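Long-range contacts in FAD-binding PCMH-type domain-containing protein (Gibberella zeae, PDB 6YJO), which carries a covalently bound FAD cofactor and probably works as an oxygen-dependent flavoprotein oxidase acting on oligosaccharides: residues D124-N129 and F150-R155; F244-D249 and A310-A315; N274-M279 and Y381-L386. All blocks are in the same frame, centred on the assembly; numbering follows the deposited sequence.

Contact 1: D124-N129 and F150-R155; sequences DTVTLN and FQFGKR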
loop_
_atom_site.group_PDB
_atom_site.type_symbol
_atom_site.label_atom_id
_atom_site.label_comp_id
_atom_site.label_asym_id
_atom_site.label_seq_id
_atom_site.Cartn_x
_atom_site.Cartn_y
_atom_site.Cartn_z
ATOM N N ASP A 124 11.380 7.844 13.272
ATOM C CA ASP A 124 9.935 7.660 13.360
ATOM C C ASP A 124 9.241 8.769 14.150
ATOM O O ASP A 124 8.132 8.559 14.650
ATOM C CB ASP A 124 9.607 6.298 13.984
ATOM C CG ASP A 124 10.069 6.186 15.428
ATOM O OD1 ASP A 124 10.618 7.170 15.966
ATOM O OD2 ASP A 124 9.880 5.106 16.029
ATOM N N THR A 125 9.851 9.945 14.268
ATOM C CA THR A 125 9.255 11.007 15.067
ATOM C C THR A 125 8.053 11.610 14.346
ATOM O O THR A 125 8.152 12.016 13.182
ATOM C CB THR A 125 10.292 12.091 15.373
ATOM O OG1 THR A 125 11.403 11.508 16.072
ATOM C CG2 THR A 125 9.681 13.201 16.220
ATOM N N VAL A 126 6.914 11.660 15.043
ATOM C CA VAL A 126 5.706 12.327 14.565
ATOM C C VAL A 126 5.614 13.684 15.247
ATOM O O VAL A 126 5.996 13.833 16.413
ATOM C CB VAL A 126 4.441 11.491 14.847
ATOM C CG1 VAL A 126 3.197 12.224 14.357
ATOM C CG2 VAL A 126 4.545 10.113 14.206
ATOM N N THR A 127 5.113 14.678 14.517
ATOM C CA THR A 127 4.958 16.034 15.036
ATOM C C THR A 127 3.694 16.638 14.445
ATOM O O THR A 127 3.579 16.754 13.221
ATOM C CB THR A 127 6.183 16.896 14.697
ATOM O OG1 THR A 127 7.318 16.436 15.442
ATOM C CG2 THR A 127 5.925 18.356 15.027
ATOM N N LEU A 128 2.754 17.013 15.313
ATOM C CA LEU A 128 1.485 17.616 14.919
ATOM C C LEU A 128 1.568 19.122 15.141
ATOM O O LEU A 128 1.768 19.576 16.272
ATOM C CB LEU A 128 0.325 17.018 15.719
ATOM C CG LEU A 128 -1.053 17.664 15.537
ATOM C CD1 LEU A 128 -1.525 17.603 14.087
ATOM C CD2 LEU A 128 -2.075 17.005 16.448
ATOM N N ASN A 129 1.420 19.887 14.062
ATOM C CA ASN A 129 1.436 21.342 14.125
ATOM C C ASN A 129 0.051 21.875 14.484
ATOM O O ASN A 129 -0.943 21.143 14.494
ATOM C CB ASN A 129 1.901 21.927 12.791
ATOM C CG ASN A 129 3.338 21.572 12.470
ATOM O OD1 ASN A 129 4.245 21.846 13.256
ATOM N ND2 ASN A 129 3.553 20.954 11.315
ATOM N N PHE A 150 -3.531 10.997 17.336
ATOM C CA PHE A 150 -4.727 11.053 18.166
ATOM C C PHE A 150 -4.419 11.527 19.578
ATOM O O PHE A 150 -5.319 12.039 20.251
ATOM C CB PHE A 150 -5.397 9.676 18.204
ATOM C CG PHE A 150 -6.653 9.628 19.027
ATOM C CD1 PHE A 150 -6.603 9.324 20.377
ATOM C CD2 PHE A 150 -7.887 9.878 18.445
ATOM C CE1 PHE A 150 -7.760 9.278 21.137
ATOM C CE2 PHE A 150 -9.046 9.833 19.198
ATOM C CZ PHE A 150 -8.982 9.531 20.544
ATOM N N GLN A 151 -3.174 11.377 20.036
ATOM C CA GLN A 151 -2.781 11.778 21.382
ATOM C C GLN A 151 -2.098 13.140 21.432
ATOM O O GLN A 151 -2.195 13.824 22.455
ATOM C CB GLN A 151 -1.854 10.722 21.996
ATOM C CG GLN A 151 -1.644 10.876 23.499
ATOM C CD GLN A 151 -0.341 11.569 23.839
ATOM O OE1 GLN A 151 -0.330 12.725 24.262
ATOM N NE2 GLN A 151 0.769 10.860 23.662
ATOM N N PHE A 152 -1.405 13.553 20.366
ATOM C CA PHE A 152 -0.890 14.920 20.316
ATOM C C PHE A 152 -2.023 15.924 20.154
ATOM O O PHE A 152 -1.946 17.040 20.680
ATOM C CB PHE A 152 0.119 15.068 19.174
ATOM C CG PHE A 152 1.420 14.336 19.399
ATOM C CD1 PHE A 152 1.718 13.754 20.627
ATOM C CD2 PHE A 152 2.350 14.238 18.378
ATOM C CE1 PHE A 152 2.913 13.090 20.824
ATOM C CE2 PHE A 152 3.546 13.575 18.570
ATOM C CZ PHE A 152 3.828 13.000 19.794
ATOM N N GLY A 153 -3.068 15.545 19.427
ATOM C CA GLY A 153 -4.307 16.294 19.371
ATOM C C GLY A 153 -5.465 15.321 19.435
ATOM O O GLY A 153 -5.588 14.559 20.398
ATOM N N LYS A 154 -6.332 15.343 18.425
ATOM C CA LYS A 154 -7.202 14.216 18.119
ATOM C C LYS A 154 -7.277 14.120 16.597
ATOM O O LYS A 154 -8.332 14.229 15.979
ATOM C CB LYS A 154 -8.588 14.357 18.746
ATOM C CG LYS A 154 -8.699 13.801 20.158
ATOM C CD LYS A 154 -10.153 13.504 20.492
ATOM C CE LYS A 154 -10.343 13.043 21.924
ATOM N NZ LYS A 154 -11.705 12.476 22.112
ATOM N N ARG A 155 -6.115 13.928 15.983
ATOM C CA ARG A 155 -5.958 14.039 14.546
ATOM C C ARG A 155 -5.548 12.693 13.971
ATOM O O ARG A 155 -5.121 11.784 14.691
ATOM C CB ARG A 155 -4.922 15.115 14.192
ATOM C CG ARG A 155 -5.170 16.466 14.861
ATOM C CD ARG A 155 -6.516 17.072 14.490
ATOM N NE ARG A 155 -6.590 17.440 13.078
ATOM C CZ ARG A 155 -7.594 18.118 12.529
ATOM N NH1 ARG A 155 -8.621 18.513 13.270
ATOM N NH2 ARG A 155 -7.569 18.407 11.234
#
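Leu-128 and Phe-152 pack a short strand against the end of a helix in the PCMH-type FAD-binding fold. Strand 126-128 runs through a tight connection into its antiparallel partner, strand 133-137. The chain then enters helix 142-152, which folds back over the first strand. No polar bond links the two segments, so their fit rests on van der Waals contact.

The tight part lies around Leu-128. Its CG stands anti to the backbone N (chi1 173°), which carries the two methyls toward the turn that follows the helix. Leu-128 CD2 lies 3.5 Å from Gly-153 N. Gly-153 is where the chain leaves helical geometry, and with no side chain it lets the methyl come close to the backbone. The same CD2 is also 3.5 Å from Arg-155 CG, and Leu-128 CD1 is 3.9 Å from that CG. The two side chains cross at about a right angle, and the leucine methyls meet the CB and CG of the arginine. The Arg-155 chain is bent at chi2 and chi3, and its NE bonds to Thr-234 on strand 226-236. Leu-128 CB and Phe-152 CB are 4.0 Å apart.

The looser part is the Phe-152 ring, which belongs to an exposed residue. The ring turns an edge to the backbone of Val-126 and Thr-127. Its approach to the Val-126 side chain is slack, with Val-126 CB 4.4 Å from Phe-152 CE2. Val-126 also reaches inward to His-144, Asp-148 and Leu-149 of the helix. The closest touch of the ring is to backbone: Phe-152 CE2 is 3.3 Å from Val-126 O, which lies near the ring plane and also takes a weak hydrogen bond from Thr-127 OG1.

Contact 2: F244-D249 and A310-A315; sequences FSIELD and AQISTA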
loop_
_atom_site.group_PDB
_atom_site.type_symbol
_atom_site.label_atom_id
_atom_site.label_comp_id
_atom_site.label_asym_id
_atom_site.label_seq_id
_atom_site.Cartn_x
_atom_site.Cartn_y
_atom_site.Cartn_z
ATOM N N PHE A 244 -18.458 -3.001 11.218
ATOM C CA PHE A 244 -19.508 -3.987 10.996
ATOM C C PHE A 244 -18.977 -5.151 10.170
ATOM O O PHE A 244 -18.010 -5.016 9.419
ATOM C CB PHE A 244 -20.727 -3.364 10.301
ATOM C CG PHE A 244 -20.445 -2.817 8.919
ATOM C CD1 PHE A 244 -19.936 -1.540 8.751
ATOM C CD2 PHE A 244 -20.715 -3.574 7.790
ATOM C CE1 PHE A 244 -19.691 -1.033 7.486
ATOM C CE2 PHE A 244 -20.468 -3.074 6.523
ATOM C CZ PHE A 244 -19.956 -1.803 6.372
ATOM N N SER A 245 -19.632 -6.303 10.333
ATOM C CA SER A 245 -19.441 -7.468 9.482
ATOM C C SER A 245 -20.799 -8.020 9.076
ATOM O O SER A 245 -21.780 -7.894 9.812
ATOM C CB SER A 245 -18.629 -8.568 10.188
ATOM O OG SER A 245 -19.424 -9.270 11.127
ATOM N N ILE A 246 -20.849 -8.607 7.883
ATOM C CA ILE A 246 -21.988 -9.386 7.405
ATOM C C ILE A 246 -21.428 -10.709 6.904
ATOM O O ILE A 246 -20.689 -10.736 5.912
ATOM C CB ILE A 246 -22.768 -8.677 6.286
ATOM C CG1 ILE A 246 -23.318 -7.324 6.751
ATOM C CG2 ILE A 246 -23.889 -9.581 5.795
ATOM C CD1 ILE A 246 -22.624 -6.137 6.107
ATOM N N GLU A 247 -21.772 -11.801 7.580
ATOM C CA GLU A 247 -21.315 -13.125 7.189
ATOM C C GLU A 247 -22.263 -13.725 6.160
ATOM O O GLU A 247 -23.487 -13.602 6.274
ATOM C CB GLU A 247 -21.220 -14.039 8.410
ATOM C CG GLU A 247 -20.373 -13.476 9.540
ATOM C CD GLU A 247 -20.259 -14.436 10.707
ATOM O OE1 GLU A 247 -20.815 -15.551 10.617
ATOM O OE2 GLU A 247 -19.611 -14.078 11.713
ATOM N N LEU A 248 -21.687 -14.377 5.152
ATOM C CA LEU A 248 -22.455 -14.970 4.067
ATOM C C LEU A 248 -21.878 -16.332 3.715
ATOM O O LEU A 248 -20.765 -16.686 4.114
ATOM C CB LEU A 248 -22.453 -14.078 2.820
ATOM C CG LEU A 248 -23.078 -12.692 2.968
ATOM C CD1 LEU A 248 -21.990 -11.625 2.977
ATOM C CD2 LEU A 248 -24.073 -12.451 1.846
ATOM N N ASP A 249 -22.674 -17.108 2.965
ATOM C CA ASP A 249 -22.231 -18.375 2.376
ATOM C C ASP A 249 -22.887 -18.497 0.991
ATOM O O ASP A 249 -23.868 -19.221 0.790
ATOM C CB ASP A 249 -22.567 -19.562 3.270
ATOM C CG ASP A 249 -22.003 -20.859 2.736
ATOM O OD1 ASP A 249 -21.034 -20.808 1.948
ATOM O OD2 ASP A 249 -22.538 -21.926 3.091
ATOM N N ALA A 310 -29.521 -10.436 3.361
ATOM C CA ALA A 310 -28.618 -10.682 4.473
ATOM C C ALA A 310 -28.814 -9.611 5.536
ATOM O O ALA A 310 -29.515 -8.616 5.334
ATOM C CB ALA A 310 -27.155 -10.714 4.001
ATOM N N GLN A 311 -28.178 -9.832 6.683
ATOM C CA GLN A 311 -28.313 -8.961 7.840
ATOM C C GLN A 311 -26.958 -8.810 8.511
ATOM O O GLN A 311 -26.085 -9.672 8.384
ATOM C CB GLN A 311 -29.337 -9.522 8.838
ATOM C CG GLN A 311 -29.329 -11.041 8.919
ATOM C CD GLN A 311 -29.756 -11.558 10.276
ATOM O OE1 GLN A 311 -29.185 -11.183 11.301
ATOM N NE2 GLN A 311 -30.761 -12.428 10.292
ATOM N N ILE A 312 -26.786 -7.697 9.229
ATOM C CA ILE A 312 -25.558 -7.492 9.984
ATOM C C ILE A 312 -25.353 -8.652 10.948
ATOM O O ILE A 312 -26.281 -9.085 11.645
ATOM C CB ILE A 312 -25.602 -6.145 10.724
ATOM C CG1 ILE A 312 -25.053 -5.037 9.823
ATOM C CG2 ILE A 312 -24.809 -6.210 12.030
ATOM C CD1 ILE A 312 -25.246 -3.640 10.363
ATOM N N SER A 313 -24.125 -9.167 10.984
ATOM C CA SER A 313 -23.757 -10.216 11.924
ATOM C C SER A 313 -23.202 -9.628 13.217
ATOM O O SER A 313 -23.653 -9.986 14.307
ATOM C CB SER A 313 -22.737 -11.161 11.280
ATOM O OG SER A 313 -23.349 -11.971 10.291
ATOM N N THR A 314 -22.231 -8.722 13.111
ATOM C CA THR A 314 -21.680 -8.019 14.260
ATOM C C THR A 314 -21.567 -6.539 13.928
ATOM O O THR A 314 -21.201 -6.168 12.808
ATOM C CB THR A 314 -20.306 -8.574 14.658
ATOM O OG1 THR A 314 -19.388 -8.418 13.569
ATOM C CG2 THR A 314 -20.413 -10.055 15.019
ATOM N N ALA A 315 -21.893 -5.695 14.903
ATOM C CA ALA A 315 -21.795 -4.255 14.723
ATOM C C ALA A 315 -21.698 -3.608 16.094
ATOM O O ALA A 315 -22.397 -4.009 17.029
ATOM C CB ALA A 315 -22.990 -3.704 13.936
#
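Ser-245 and Thr-314 meet through hydroxyls that take the same rotation. Each oxygen sits between its own backbone N and carbonyl carbon, with chi1 77° in Ser-245 and 61° in Thr-314. Both residues point to one face of the sheet, and Ser-245 OG lies 2.6 Å from Thr-314 OG1 in a short hydrogen bond. Either hydroxyl could be the donor. A third hydroxyl acts as acceptor: Glu-247 N donates to Ser-313 OG at 3.1 Å, with a nearly straight N-H...O angle of 165°. The Glu-247 CG methylene rests against this same hydroxyl.

The backbone bonds gather on Ser-245. Its N donates to Thr-314 O at 2.9 Å, in the carbonyl plane. Its O receives two donors. Ser-313 N lies 2.9 Å from Ser-245 O, while Thr-314 N makes a weak bond to that oxygen at 3.4 Å. Two residues of one segment therefore face one residue of the other.

Away from the hydroxyls the contact is mostly apolar. Ile-246 CG2 packs 3.9 Å from Ala-310 CB, and the Leu-248 CD2 methyl touches the same CB. The same Ile-246 CG2 also lies close to the carbonyl oxygen of Gln-311. At the other end Phe-244 CB is 4.3 Å from Ala-315 CB. The phenyl ring leads away from this partner, to Leu-297 of helix 294-308 and to Leu-273 and Met-275 of strand 273-280. On its far side strand 242-248 is paired with strand 283-290, so its bonds to 310-315 add one short outermost strand to the large antiparallel sheet. The doubled pairing of Ser-313 and Thr-314 with Ser-245 is a classic beta bulge.

Contact 3: N274-M279 and Y381-L386; sequences NMQIYM and YILIDL
Gln-276 NE2 donates to Asp-385 OD1 at 2.7 Å, beside the backbone bonds that join two neighbouring strands of a seven-stranded antiparallel sheet. The N-H...O angle is 137°, so the bond is bent, and the amide nitrogen meets OD1 from above the carboxylate plane. The two side chains lie alongside each other and point the same way. Gln-276 CG sits between the backbone N and carbonyl carbon (chi1 85°), and the chain then runs extended to its amide. Gln-287 NE2 holds the other end of that amide by bonding to OE1. Both polar groups are buried, and Asp-385 also touches Tyr-176, an FAD-binding residue.

The backbone pairing is antiparallel throughout. Met-279 and Ile-382 exchange two bonds, Met-279 N to Ile-382 O and Ile-382 N to Met-279 O, both 2.8 Å. Ile-277 and Ile-384 form the next hydrogen-bonded pair. Leu-386 N reaches Met-275 O at 3.0 Å.

Further along the Gln-276 face, the Leu-383 CD2 methyl lies at the edge of the Tyr-278 ring and 3.8 Å from Tyr-278 CB. The rings of Tyr-278 and Tyr-381 are near parallel, at 21°, but slid apart with little overlap. The closest touch of the two residues is from Tyr-278 CE2 to Tyr-381 CB, 3.5 Å, the methylene that carries the other ring.

The opposite face is apolar. Helix 252-268 covers Met-275, Ile-277 and Leu-386 there, while helix 357-371 covers Met-279 and Ile-382. Ile-277 and Ile-384 lie side by side, with Ile-277 CG2 3.7 Å from Ile-384 CB. Met-279 SD touches Ile-384 CD1 at 4.0 Å. At the other end Met-275 bends at chi3 and sets its CE methyl 3.5 Å from Leu-386 CD1.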
loop_
_atom_site.group_PDB
_atom_site.type_symbol
_atom_site.label_atom_id
_atom_site.label_comp_id
_atom_site.label_asym_id
_atom_site.label_seq_id
_atom_site.Cartn_x
_atom_site.Cartn_y
_atom_site.Cartn_z
ATOM N N ASN A 274 -17.527 2.805 4.419
ATOM C CA ASN A 274 -16.332 2.167 3.877
ATOM C C ASN A 274 -16.521 0.658 3.942
ATOM O O ASN A 274 -16.898 0.127 4.989
ATOM C CB ASN A 274 -15.085 2.586 4.662
ATOM C CG ASN A 274 -14.840 4.084 4.607
ATOM O OD1 ASN A 274 -14.051 4.562 3.794
ATOM N ND2 ASN A 274 -15.518 4.833 5.476
ATOM N N MET A 275 -16.257 -0.034 2.834
ATOM C CA MET A 275 -16.627 -1.440 2.730
ATOM C C MET A 275 -15.602 -2.217 1.920
ATOM O O MET A 275 -14.961 -1.674 1.018
ATOM C CB MET A 275 -18.005 -1.591 2.075
ATOM C CG MET A 275 -18.838 -2.713 2.656
ATOM S SD MET A 275 -20.553 -2.641 2.112
ATOM C CE MET A 275 -20.415 -3.394 0.496
ATOM N N GLN A 276 -15.464 -3.499 2.263
ATOM C CA GLN A 276 -14.791 -4.498 1.442
ATOM C C GLN A 276 -15.523 -5.821 1.645
ATOM O O GLN A 276 -16.352 -5.957 2.549
ATOM C CB GLN A 276 -13.303 -4.610 1.799
ATOM C CG GLN A 276 -12.986 -5.548 2.959
ATOM C CD GLN A 276 -11.512 -5.571 3.343
ATOM O OE1 GLN A 276 -11.135 -6.188 4.338
ATOM N NE2 GLN A 276 -10.672 -4.911 2.553
ATOM N N ILE A 277 -15.232 -6.797 0.783
ATOM C CA ILE A 277 -15.747 -8.154 0.948
ATOM C C ILE A 277 -14.587 -9.135 0.905
ATOM O O ILE A 277 -13.921 -9.270 -0.126
ATOM C CB ILE A 277 -16.801 -8.524 -0.112
ATOM C CG1 ILE A 277 -17.269 -9.968 0.122
ATOM C CG2 ILE A 277 -16.251 -8.362 -1.525
ATOM C CD1 ILE A 277 -18.420 -10.400 -0.746
ATOM N N TYR A 278 -14.361 -9.823 2.020
ATOM C CA TYR A 278 -13.469 -10.973 2.049
ATOM C C TYR A 278 -14.164 -12.167 1.408
ATOM O O TYR A 278 -15.284 -12.522 1.792
ATOM C CB TYR A 278 -13.086 -11.290 3.500
ATOM C CG TYR A 278 -12.511 -12.674 3.726
ATOM C CD1 TYR A 278 -13.339 -13.790 3.812
ATOM C CD2 TYR A 278 -11.146 -12.863 3.886
ATOM C CE1 TYR A 278 -12.821 -15.051 4.021
ATOM C CE2 TYR A 278 -10.621 -14.122 4.101
ATOM C CZ TYR A 278 -11.463 -15.213 4.167
ATOM O OH TYR A 278 -10.943 -16.470 4.380
ATOM N N MET A 279 -13.512 -12.781 0.424
ATOM C CA MET A 279 -13.966 -14.045 -0.143
ATOM C C MET A 279 -12.880 -15.085 0.077
ATOM O O MET A 279 -11.740 -14.899 -0.361
ATOM C CB MET A 279 -14.283 -13.917 -1.630
ATOM C CG MET A 279 -15.163 -12.740 -1.985
ATOM S SD MET A 279 -15.667 -12.744 -3.718
ATOM C CE MET A 279 -16.578 -14.282 -3.825
ATOM N N TYR A 381 -7.208 -16.171 -0.226
ATOM C CA TYR A 381 -8.369 -15.346 0.083
ATOM C C TYR A 381 -8.332 -14.131 -0.836
ATOM O O TYR A 381 -7.318 -13.845 -1.476
ATOM C CB TYR A 381 -8.407 -14.932 1.562
ATOM C CG TYR A 381 -7.309 -13.984 1.980
ATOM C CD1 TYR A 381 -7.427 -12.615 1.767
ATOM C CD2 TYR A 381 -6.159 -14.452 2.602
ATOM C CE1 TYR A 381 -6.425 -11.742 2.152
ATOM C CE2 TYR A 381 -5.153 -13.587 2.990
ATOM C CZ TYR A 381 -5.290 -12.237 2.765
ATOM O OH TYR A 381 -4.282 -11.384 3.153
ATOM N N ILE A 382 -9.453 -13.415 -0.891
ATOM C CA ILE A 382 -9.615 -12.287 -1.804
ATOM C C ILE A 382 -10.288 -11.134 -1.068
ATOM O O ILE A 382 -11.256 -11.337 -0.330
ATOM C CB ILE A 382 -10.431 -12.694 -3.049
ATOM C CG1 ILE A 382 -9.676 -13.769 -3.838
ATOM C CG2 ILE A 382 -10.728 -11.471 -3.921
ATOM C CD1 ILE A 382 -10.446 -14.346 -5.013
ATOM N N LEU A 383 -9.778 -9.921 -1.281
ATOM C CA LEU A 383 -10.329 -8.706 -0.689
ATOM C C LEU A 383 -10.694 -7.743 -1.811
ATOM O O LEU A 383 -9.825 -7.343 -2.595
ATOM C CB LEU A 383 -9.329 -8.054 0.271
ATOM C CG LEU A 383 -8.896 -8.880 1.482
ATOM C CD1 LEU A 383 -7.972 -8.077 2.380
ATOM C CD2 LEU A 383 -10.103 -9.369 2.254
ATOM N N ILE A 384 -11.973 -7.379 -1.888
ATOM C CA ILE A 384 -12.482 -6.461 -2.901
ATOM C C ILE A 384 -12.985 -5.225 -2.167
ATOM O O ILE A 384 -14.093 -5.224 -1.619
ATOM C CB ILE A 384 -13.592 -7.084 -3.752
ATOM C CG1 ILE A 384 -13.283 -8.553 -4.038
ATOM C CG2 ILE A 384 -13.749 -6.318 -5.055
ATOM C CD1 ILE A 384 -14.263 -9.203 -4.993
ATOM N N ASP A 385 -12.178 -4.168 -2.151
ATOM C CA ASP A 385 -12.590 -2.913 -1.542
ATOM C C ASP A 385 -13.475 -2.129 -2.499
ATOM O O ASP A 385 -13.269 -2.146 -3.715
ATOM C CB ASP A 385 -11.368 -2.073 -1.172
ATOM C CG ASP A 385 -10.552 -2.686 -0.053
ATOM O OD1 ASP A 385 -11.002 -2.632 1.111
ATOM O OD2 ASP A 385 -9.460 -3.221 -0.338
ATOM N N LEU A 386 -14.471 -1.443 -1.944
ATOM C CA LEU A 386 -15.201 -0.433 -2.699
ATOM C C LEU A 386 -14.349 0.831 -2.705
ATOM O O LEU A 386 -14.196 1.496 -1.674
ATOM C CB LEU A 386 -16.584 -0.202 -2.096
ATOM C CG LEU A 386 -17.458 -1.461 -1.995
ATOM C CD1 LEU A 386 -18.912 -1.091 -1.720
ATOM C CD2 LEU A 386 -17.350 -2.328 -3.251
#

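How the contacts relate
Contacts 2 and 3 belong to one antiparallel sheet, with centres about 13 Å apart. Strand 283-290 lies between strands 242-248 and 273-280, yet the Phe-244 ring bridges them: its CZ is 3.9 Å from Asn-274 O. Contact 2 sits at one edge of that sheet, on strand 314-315, and contact 3 lies deeper and nearer the cofactor. The Asp-385 side chain is about 7 Å from FAD. Contact 1 is in the FAD-binding part of the chain, at the surface, with its centre about 30 Å from that of contact 3. Its Val-126 side chain is about 11 Å from the FAD-binding residues Ser-99 and Gly-166.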